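Local coordinates for shikimate dehydrogenase (NADP(+)) (Thermus thermophilus, PDB 2D5C), which catalyses the reversible NADPH-linked reduction of 3-dehydroshikimate to shikimate, the fourth of seven steps in chorismate biosynthesis, at residues Leu2-Leu7 against Gly31-Trp36; Lys116-Val121 against Glu171-Val176; Leu71-Pro76 against Arg93-Asn98. All blocks are in the same frame, centred on the assembly; numbering follows the deposited sequence.

Contact 1: Leu2-Leu7 against Gly31-Trp36; sequences LRFAVL and GSYEAW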
loop_
_atom_site.group_PDB
_atom_site.type_symbol
_atom_site.label_atom_id
_atom_site.label_comp_id
_atom_site.label_asym_id
_atom_site.label_seq_id
_atom_site.Cartn_x
_atom_site.Cartn_y
_atom_site.Cartn_z
ATOM N N LEU A 2 -2.259 -12.341 6.980
ATOM C CA LEU A 2 -2.512 -10.924 7.194
ATOM C C LEU A 2 -2.666 -10.563 8.669
ATOM O O LEU A 2 -3.494 -11.136 9.365
ATOM C CB LEU A 2 -3.774 -10.532 6.419
ATOM C CG LEU A 2 -3.650 -10.708 4.905
ATOM C CD1 LEU A 2 -5.022 -10.756 4.249
ATOM C CD2 LEU A 2 -2.819 -9.561 4.344
ATOM N N ARG A 3 -1.865 -9.606 9.134
ATOM C CA ARG A 3 -1.918 -9.162 10.519
ATOM C C ARG A 3 -2.427 -7.728 10.560
ATOM O O ARG A 3 -1.752 -6.812 10.082
ATOM C CB ARG A 3 -0.532 -9.225 11.172
ATOM C CG ARG A 3 0.063 -10.622 11.278
ATOM C CD ARG A 3 -0.925 -11.591 11.896
ATOM N NE ARG A 3 -0.411 -12.955 11.944
ATOM C CZ ARG A 3 -1.182 -14.032 12.050
ATOM N NH1 ARG A 3 -2.502 -13.900 12.113
ATOM N NH2 ARG A 3 -0.639 -15.240 12.096
ATOM N N PHE A 4 -3.617 -7.545 11.122
ATOM C CA PHE A 4 -4.240 -6.230 11.230
ATOM C C PHE A 4 -4.532 -5.884 12.684
ATOM O O PHE A 4 -4.444 -6.737 13.568
ATOM C CB PHE A 4 -5.556 -6.204 10.447
ATOM C CG PHE A 4 -5.400 -6.469 8.980
ATOM C CD1 PHE A 4 -6.071 -7.529 8.379
ATOM C CD2 PHE A 4 -4.602 -5.647 8.193
ATOM C CE1 PHE A 4 -5.955 -7.771 7.012
ATOM C CE2 PHE A 4 -4.473 -5.876 6.826
ATOM C CZ PHE A 4 -5.154 -6.941 6.228
ATOM N N ALA A 5 -4.886 -4.626 12.932
ATOM C CA ALA A 5 -5.210 -4.195 14.285
ATOM C C ALA A 5 -5.849 -2.818 14.294
ATOM O O ALA A 5 -5.716 -2.058 13.335
ATOM C CB ALA A 5 -3.941 -4.181 15.151
ATOM N N VAL A 6 -6.575 -2.520 15.367
ATOM C CA VAL A 6 -7.173 -1.202 15.548
ATOM C C VAL A 6 -6.414 -0.657 16.755
ATOM O O VAL A 6 -6.359 -1.301 17.807
ATOM C CB VAL A 6 -8.700 -1.250 15.855
ATOM C CG1 VAL A 6 -8.976 -2.067 17.122
ATOM C CG2 VAL A 6 -9.234 0.173 16.021
ATOM N N LEU A 7 -5.792 0.504 16.585
ATOM C CA LEU A 7 -5.020 1.131 17.651
ATOM C C LEU A 7 -5.788 2.318 18.219
ATOM O O LEU A 7 -6.370 3.106 17.472
ATOM C CB LEU A 7 -3.670 1.615 17.115
ATOM C CG LEU A 7 -2.805 0.604 16.356
ATOM C CD1 LEU A 7 -1.549 1.296 15.847
ATOM C CD2 LEU A 7 -2.449 -0.566 17.262
ATOM N N GLY A 31 -5.657 -14.746 8.525
ATOM C CA GLY A 31 -5.159 -13.547 9.162
ATOM C C GLY A 31 -5.867 -13.250 10.463
ATOM O O GLY A 31 -6.773 -13.975 10.881
ATOM N N SER A 32 -5.451 -12.170 11.109
ATOM C CA SER A 32 -6.040 -11.775 12.373
ATOM C C SER A 32 -6.184 -10.267 12.410
ATOM O O SER A 32 -5.518 -9.553 11.666
ATOM C CB SER A 32 -5.158 -12.234 13.533
ATOM O OG SER A 32 -3.841 -11.727 13.393
ATOM N N TYR A 33 -7.067 -9.805 13.286
ATOM C CA TYR A 33 -7.341 -8.387 13.481
ATOM C C TYR A 33 -7.626 -8.253 14.973
ATOM O O TYR A 33 -8.687 -8.666 15.450
ATOM C CB TYR A 33 -8.570 -7.962 12.664
ATOM C CG TYR A 33 -8.835 -6.470 12.682
ATOM C CD1 TYR A 33 -9.173 -5.816 13.867
ATOM C CD2 TYR A 33 -8.702 -5.703 11.517
ATOM C CE1 TYR A 33 -9.371 -4.430 13.901
ATOM C CE2 TYR A 33 -8.896 -4.317 11.536
ATOM C CZ TYR A 33 -9.229 -3.689 12.731
ATOM O OH TYR A 33 -9.409 -2.320 12.776
ATOM N N GLU A 34 -6.669 -7.681 15.699
ATOM C CA GLU A 34 -6.768 -7.499 17.144
ATOM C C GLU A 34 -6.946 -6.038 17.560
ATOM O O GLU A 34 -6.695 -5.115 16.779
ATOM C CB GLU A 34 -5.497 -8.032 17.811
ATOM C CG GLU A 34 -4.233 -7.327 17.310
ATOM C CD GLU A 34 -3.021 -7.536 18.199
ATOM O OE1 GLU A 34 -3.079 -7.159 19.389
ATOM O OE2 GLU A 34 -2.007 -8.068 17.703
ATOM N N ALA A 35 -7.382 -5.844 18.801
ATOM C CA ALA A 35 -7.553 -4.515 19.370
ATOM C C ALA A 35 -6.327 -4.314 20.254
ATOM O O ALA A 35 -6.084 -5.107 21.161
ATOM C CB ALA A 35 -8.823 -4.456 20.205
ATOM N N TRP A 36 -5.549 -3.270 19.987
ATOM C CA TRP A 36 -4.336 -3.007 20.756
ATOM C C TRP A 36 -4.409 -1.642 21.424
ATOM O O TRP A 36 -4.244 -0.614 20.767
ATOM C CB TRP A 36 -3.120 -3.066 19.826
ATOM C CG TRP A 36 -1.785 -3.143 20.507
ATOM C CD1 TRP A 36 -1.519 -2.966 21.837
ATOM C CD2 TRP A 36 -0.523 -3.397 19.880
ATOM N NE1 TRP A 36 -0.172 -3.095 22.073
ATOM C CE2 TRP A 36 0.462 -3.358 20.889
ATOM C CE3 TRP A 36 -0.128 -3.653 18.561
ATOM C CZ2 TRP A 36 1.818 -3.566 20.621
ATOM C CZ3 TRP A 36 1.221 -3.860 18.295
ATOM C CH2 TRP A 36 2.177 -3.814 19.322
HETATM O O HOH W 1 -3.619 -9.232 14.513
#
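The ring of Y33 lies across the backbone of strand 2-7, which forms the hollow that receives it. With CG anti to the backbone N (chi1 -173°), the ring leans back over the neighbouring strand until A5 N sits over its centre, 4.1 Å above the plane. Two side chains close this seat: F4 CB presses on Y33 CD2 at 3.4 Å, and V6 CB meets Y33 OH at 3.3 Å. Beyond them, V6 CG1 reaches over A35, 3.6 Å from A35 CA. On the face carrying R3, A5 and L7 the fits are separate and local. A5 CB packs against the CG of E34, and L7 CD2 rests 3.6 Å from W36 CB, the two side chains running side by side. Near the start of both strands R3 NH1 donates to S32 OG over 2.9 Å, tilted from the guanidinium plane and bent to 137° at the hydrogen. A water joins S32 OG to F4 O, which E34 N also reaches, from above the carbonyl plane, over 3.2 Å.

Five backbone hydrogen bonds pair the strands in parallel: F4 and V6 each use both N and O, and L2 O takes S32 N. The strands belong to a beta-alpha-beta unit whose connecting helix 16-26 covers the Y33 face, H20 of that helix stacking on the Y33 ring. The polar, water-bridged chemistry is thus local to R3 and S32 at the strand starts; the rest of that face packs through A5 CB and L7 CD2, and the opposite face packs Y33 on peptide and aliphatic groups. V6 touches bound shikimate and Y33 OH bonds to OD1 of the pocket residue N58, consistent with this pair of strands forming part of the pocket wall.

Contact 2: Lys116-Val121 against Glu171-Val176; sequences KGPALV and EARLLV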
loop_
_atom_site.group_PDB
_atom_site.type_symbol
_atom_site.label_atom_id
_atom_site.label_comp_id
_atom_site.label_asym_id
_atom_site.label_seq_id
_atom_site.Cartn_x
_atom_site.Cartn_y
_atom_site.Cartn_z
ATOM N N LYS A 116 -29.472 15.669 0.449
ATOM C CA LYS A 116 -30.074 16.987 0.424
ATOM C C LYS A 116 -29.620 17.805 1.620
ATOM O O LYS A 116 -29.633 17.329 2.756
ATOM C CB LYS A 116 -31.601 16.870 0.423
ATOM C CG LYS A 116 -32.147 16.065 -0.745
ATOM C CD LYS A 116 -33.585 16.434 -1.063
ATOM C CE LYS A 116 -34.025 15.818 -2.385
ATOM N NZ LYS A 116 -35.259 16.467 -2.917
ATOM N N GLY A 117 -29.210 19.039 1.352
ATOM C CA GLY A 117 -28.768 19.920 2.414
ATOM C C GLY A 117 -29.836 20.947 2.719
ATOM O O GLY A 117 -30.949 20.862 2.189
ATOM N N PRO A 118 -29.543 21.932 3.576
ATOM C CA PRO A 118 -28.259 22.110 4.264
ATOM C C PRO A 118 -27.995 20.934 5.194
ATOM O O PRO A 118 -28.911 20.442 5.852
ATOM C CB PRO A 118 -28.467 23.401 5.055
ATOM C CG PRO A 118 -29.502 24.129 4.274
ATOM C CD PRO A 118 -30.455 23.038 3.894
ATOM N N ALA A 119 -26.744 20.492 5.241
ATOM C CA ALA A 119 -26.343 19.383 6.101
ATOM C C ALA A 119 -25.520 19.985 7.234
ATOM O O ALA A 119 -24.511 20.638 6.984
ATOM C CB ALA A 119 -25.494 18.399 5.306
ATOM N N LEU A 120 -25.952 19.773 8.479
ATOM C CA LEU A 120 -25.225 20.308 9.635
ATOM C C LEU A 120 -24.457 19.205 10.350
ATOM O O LEU A 120 -25.031 18.208 10.788
ATOM C CB LEU A 120 -26.191 20.976 10.622
ATOM C CG LEU A 120 -25.609 21.396 11.985
ATOM C CD1 LEU A 120 -24.459 22.394 11.816
ATOM C CD2 LEU A 120 -26.716 21.993 12.832
ATOM N N VAL A 121 -23.150 19.390 10.455
ATOM C CA VAL A 121 -22.285 18.435 11.125
ATOM C C VAL A 121 -21.979 18.996 12.517
ATOM O O VAL A 121 -21.475 20.111 12.646
ATOM C CB VAL A 121 -20.969 18.243 10.346
ATOM C CG1 VAL A 121 -20.097 17.170 11.038
ATOM C CG2 VAL A 121 -21.284 17.840 8.890
ATOM N N GLU A 171 -33.035 24.446 10.912
ATOM C CA GLU A 171 -33.149 24.687 9.476
ATOM C C GLU A 171 -32.367 23.698 8.615
ATOM O O GLU A 171 -32.380 23.791 7.388
ATOM C CB GLU A 171 -32.692 26.106 9.154
ATOM C CG GLU A 171 -33.531 27.169 9.829
ATOM C CD GLU A 171 -32.815 28.496 9.915
ATOM O OE1 GLU A 171 -32.323 28.972 8.872
ATOM O OE2 GLU A 171 -32.750 29.063 11.027
ATOM N N ALA A 172 -31.683 22.754 9.246
ATOM C CA ALA A 172 -30.917 21.766 8.494
ATOM C C ALA A 172 -31.850 20.660 8.019
ATOM O O ALA A 172 -32.892 20.424 8.633
ATOM C CB ALA A 172 -29.824 21.169 9.373
ATOM N N ARG A 173 -31.475 19.998 6.927
ATOM C CA ARG A 173 -32.262 18.889 6.387
ATOM C C ARG A 173 -31.583 17.568 6.699
ATOM O O ARG A 173 -32.212 16.507 6.677
ATOM C CB ARG A 173 -32.447 19.040 4.873
ATOM C CG ARG A 173 -33.530 20.032 4.524
ATOM C CD ARG A 173 -34.896 19.523 4.992
ATOM N NE ARG A 173 -35.816 20.615 5.299
ATOM C CZ ARG A 173 -35.957 21.165 6.503
ATOM N NH1 ARG A 173 -35.241 20.726 7.531
ATOM N NH2 ARG A 173 -36.809 22.167 6.680
ATOM N N LEU A 174 -30.283 17.633 6.976
ATOM C CA LEU A 174 -29.513 16.453 7.334
ATOM C C LEU A 174 -28.687 16.868 8.544
ATOM O O LEU A 174 -27.942 17.841 8.485
ATOM C CB LEU A 174 -28.574 16.038 6.206
ATOM C CG LEU A 174 -27.627 14.885 6.550
ATOM C CD1 LEU A 174 -28.432 13.646 6.947
ATOM C CD2 LEU A 174 -26.729 14.597 5.363
ATOM N N LEU A 175 -28.825 16.136 9.637
ATOM C CA LEU A 175 -28.091 16.454 10.851
ATOM C C LEU A 175 -27.214 15.254 11.194
ATOM O O LEU A 175 -27.705 14.129 11.275
ATOM C CB LEU A 175 -29.102 16.731 11.977
ATOM C CG LEU A 175 -28.623 17.157 13.354
ATOM C CD1 LEU A 175 -27.788 18.431 13.270
ATOM C CD2 LEU A 175 -29.861 17.366 14.225
ATOM N N VAL A 176 -25.917 15.483 11.393
ATOM C CA VAL A 176 -25.010 14.388 11.711
ATOM C C VAL A 176 -24.300 14.623 13.035
ATOM O O VAL A 176 -23.673 15.665 13.227
ATOM C CB VAL A 176 -23.915 14.214 10.611
ATOM C CG1 VAL A 176 -22.998 13.056 10.961
ATOM C CG2 VAL A 176 -24.562 13.968 9.259
#
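E171 meets the opposite segment through its backbone, with E171 O 4.1 Å from P118 CD, while its carboxylate turns elsewhere to a salt bridge with K168. A172 follows and sets its methyl against L120, CB to CB at 3.8 Å. At R173 the polar grip begins: R173 N donates to P118 O over 2.8 Å at 166°, and the bond is supplemented by a weak one from L174 N to the same oxygen, at 3.3 Å. One carbonyl, just after a cis peptide bond between G117 and P118, therefore receives two successive amides as the chain enters the strand. R173 CB also lies 3.6 Å from G117 O.

From L174 onward the pairing is regular parallel sheet, the strand axes 12° apart. These are the neighbouring strands 119-122 and 174-177 in the middle of a six-stranded Rossmann sheet of order 3-2-1-4-5-6; the first leads directly into the glycine-rich NADP(+)-binding turn beginning at G123. L174 O accepts L120 N at 2.8 Å, and the L174 side chain packs on the methyl of A119. L175 turns to the other face, its CG anti to the backbone N (chi1 -177°), which carries CD1 alongside L120 CD2 at 3.7 Å. V176 N then donates to L120 O over 2.9 Å, and the V176 side chain goes back to the A119 face, where V131 of helix 126-137 packs on both V121 and V176.

Contact 3: Leu71-Pro76 against Arg93-Asn98; sequences LDWVSP and RLFGFN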
loop_
_atom_site.group_PDB
_atom_site.type_symbol
_atom_site.label_atom_id
_atom_site.label_comp_id
_atom_site.label_asym_id
_atom_site.label_seq_id
_atom_site.Cartn_x
_atom_site.Cartn_y
_atom_site.Cartn_z
ATOM N N LEU A 71 3.992 9.419 9.738
ATOM C CA LEU A 71 3.799 8.599 8.550
ATOM C C LEU A 71 4.711 9.051 7.419
ATOM O O LEU A 71 5.153 10.203 7.388
ATOM C CB LEU A 71 2.334 8.662 8.112
ATOM C CG LEU A 71 1.339 8.311 9.227
ATOM C CD1 LEU A 71 -0.076 8.392 8.673
ATOM C CD2 LEU A 71 1.623 6.906 9.777
ATOM N N ASP A 72 4.999 8.151 6.489
ATOM C CA ASP A 72 5.871 8.493 5.367
ATOM C C ASP A 72 5.131 9.231 4.261
ATOM O O ASP A 72 5.734 9.956 3.481
ATOM C CB ASP A 72 6.498 7.238 4.756
ATOM C CG ASP A 72 7.399 6.509 5.722
ATOM O OD1 ASP A 72 6.905 5.605 6.414
ATOM O OD2 ASP A 72 8.598 6.850 5.791
ATOM N N TRP A 73 3.821 9.036 4.196
ATOM C CA TRP A 73 2.998 9.658 3.157
ATOM C C TRP A 73 1.569 9.719 3.677
ATOM O O TRP A 73 1.126 8.787 4.344
ATOM C CB TRP A 73 3.038 8.788 1.894
ATOM C CG TRP A 73 2.230 9.277 0.708
ATOM C CD1 TRP A 73 2.675 10.073 -0.314
ATOM C CD2 TRP A 73 0.865 8.960 0.401
ATOM N NE1 TRP A 73 1.675 10.262 -1.235
ATOM C CE2 TRP A 73 0.555 9.592 -0.824
ATOM C CE3 TRP A 73 -0.125 8.204 1.042
ATOM C CZ2 TRP A 73 -0.708 9.488 -1.423
ATOM C CZ3 TRP A 73 -1.383 8.100 0.449
ATOM C CH2 TRP A 73 -1.663 8.741 -0.775
ATOM N N VAL A 74 0.869 10.816 3.390
ATOM C CA VAL A 74 -0.529 10.965 3.796
ATOM C C VAL A 74 -1.306 11.321 2.534
ATOM O O VAL A 74 -0.847 12.128 1.718
ATOM C CB VAL A 74 -0.709 12.070 4.862
ATOM C CG1 VAL A 74 -2.196 12.242 5.200
ATOM C CG2 VAL A 74 0.079 11.715 6.106
ATOM N N SER A 75 -2.460 10.683 2.341
ATOM C CA SER A 75 -3.265 10.939 1.157
ATOM C C SER A 75 -3.719 12.394 1.112
ATOM O O SER A 75 -3.861 13.043 2.150
ATOM C CB SER A 75 -4.499 10.040 1.126
ATOM O OG SER A 75 -5.449 10.452 2.100
ATOM N N PRO A 76 -3.932 12.922 -0.097
ATOM C CA PRO A 76 -4.374 14.316 -0.232
ATOM C C PRO A 76 -5.611 14.583 0.625
ATOM O O PRO A 76 -5.713 15.623 1.282
ATOM C CB PRO A 76 -4.662 14.441 -1.724
ATOM C CG PRO A 76 -3.676 13.479 -2.345
ATOM C CD PRO A 76 -3.799 12.284 -1.419
ATOM N N ARG A 93 7.358 1.044 5.385
ATOM C CA ARG A 93 6.922 2.426 5.223
ATOM C C ARG A 93 5.434 2.466 5.585
ATOM O O ARG A 93 4.722 1.484 5.399
ATOM C CB ARG A 93 7.108 2.877 3.772
ATOM C CG ARG A 93 8.458 2.516 3.148
ATOM C CD ARG A 93 9.621 3.152 3.888
ATOM N NE ARG A 93 10.887 2.793 3.253
ATOM C CZ ARG A 93 12.075 3.230 3.658
ATOM N NH1 ARG A 93 12.156 4.044 4.702
ATOM N NH2 ARG A 93 13.177 2.857 3.014
ATOM N N LEU A 94 4.972 3.596 6.108
ATOM C CA LEU A 94 3.575 3.733 6.495
ATOM C C LEU A 94 2.890 4.794 5.645
ATOM O O LEU A 94 3.386 5.917 5.531
ATOM C CB LEU A 94 3.469 4.119 7.978
ATOM C CG LEU A 94 4.098 3.203 9.038
ATOM C CD1 LEU A 94 3.789 3.780 10.424
ATOM C CD2 LEU A 94 3.549 1.770 8.923
ATOM N N PHE A 95 1.762 4.422 5.042
ATOM C CA PHE A 95 0.961 5.317 4.194
ATOM C C PHE A 95 -0.383 5.568 4.894
ATOM O O PHE A 95 -1.047 4.622 5.307
ATOM C CB PHE A 95 0.691 4.656 2.837
ATOM C CG PHE A 95 1.926 4.447 1.994
ATOM C CD1 PHE A 95 1.899 3.566 0.919
ATOM C CD2 PHE A 95 3.099 5.149 2.251
ATOM C CE1 PHE A 95 3.031 3.383 0.109
ATOM C CE2 PHE A 95 4.232 4.972 1.447
ATOM C CZ PHE A 95 4.196 4.093 0.384
ATOM N N GLY A 96 -0.786 6.832 5.017
ATOM C CA GLY A 96 -2.040 7.138 5.685
ATOM C C GLY A 96 -3.200 7.533 4.790
ATOM O O GLY A 96 -3.054 8.316 3.858
ATOM N N PHE A 97 -4.380 7.002 5.089
ATOM C CA PHE A 97 -5.569 7.302 4.303
ATOM C C PHE A 97 -6.730 7.568 5.234
ATOM O O PHE A 97 -6.638 7.347 6.438
ATOM C CB PHE A 97 -5.968 6.119 3.418
ATOM C CG PHE A 97 -4.882 5.633 2.517
ATOM C CD1 PHE A 97 -3.903 4.765 2.985
ATOM C CD2 PHE A 97 -4.845 6.034 1.183
ATOM C CE1 PHE A 97 -2.893 4.294 2.130
ATOM C CE2 PHE A 97 -3.849 5.574 0.331
ATOM C CZ PHE A 97 -2.872 4.700 0.808
ATOM N N ASN A 98 -7.833 8.025 4.670
ATOM C CA ASN A 98 -9.007 8.250 5.498
ATOM C C ASN A 98 -10.187 7.597 4.829
ATOM O O ASN A 98 -10.638 8.063 3.784
ATOM C CB ASN A 98 -9.295 9.737 5.671
ATOM C CG ASN A 98 -10.429 9.986 6.666
ATOM O OD1 ASN A 98 -11.576 9.585 6.438
ATOM N ND2 ASN A 98 -10.107 10.636 7.771
HETATM O O HOH W 2 10.670 5.409 6.651
HETATM O O HOH W 3 -7.801 8.803 1.737
#
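W73 packs tightly against both F95 and F97, its indole anti to the backbone N (chi1 180°) and swung along the face of the sheet that bears the F95 ring. The rim of its five-membered ring points at the face of F95, with the planes at 67° and W73 CB 3.7 Å from F95 CD2. Its six-membered end brings CZ3 to 3.5 Å from F97 CE2; the F97 ring is oblique to it. Backbone bonds draw this part together: G96 N donates to W73 O at 2.8 Å, and S75 N to G96 O at 2.9 Å. On the reverse face, L71 CD1 lies 3.8 Å from G96 CA, over the place where G96 carries no side chain.

Strand 73-74 is one of the two edge strands of the mixed sheet within the chain and runs parallel to 93-97. The aromatic face is a dimer contact: F95 stacks on F95 of the second subunit and meets that subunit's W73 edge-to-face.

The join of D72 to L94 is tight as well. D72 OD1 takes L94 N over 2.8 Å, on its anti side and 23° out of the carboxylate plane, and also forms a salt bridge with R51; D72 N donates to L94 O. Two water-mediated links are looser. D72 OD2 is linked to R93 NH1 by a water, the two charged atoms being 4.7 Å apart; R93 NH2 pairs with E77 of the second subunit. Another water spans S75 OG and N98 N, where the two segments diverge into helices 76-81 and 100-110. There S75 OG caps A78 N, and N98 OD1 caps A101 N next to the shikimate-binding D100.

Contacts 1 and 3 pair the two outermost strands of one mixed sheet with their inner neighbours, so they share a sheet but no strand; their nearest atoms are about 8 Å apart. Contact 2 belongs to the separate Rossmann sheet, its centre about 35 Å from that of contact 1 and on the other side of the chain's centre. All three are partly buried, contact 2 most, with seven of twelve residues buried; there, mid-sheet, strand side chains meet through aliphatic groups alone, polar ones being confined to the entry. The two edge contacts add aromatic rings and bridging waters: contact 1 sets Y33 beside the substrate pocket, and contact 3 is partly covered by the second subunit.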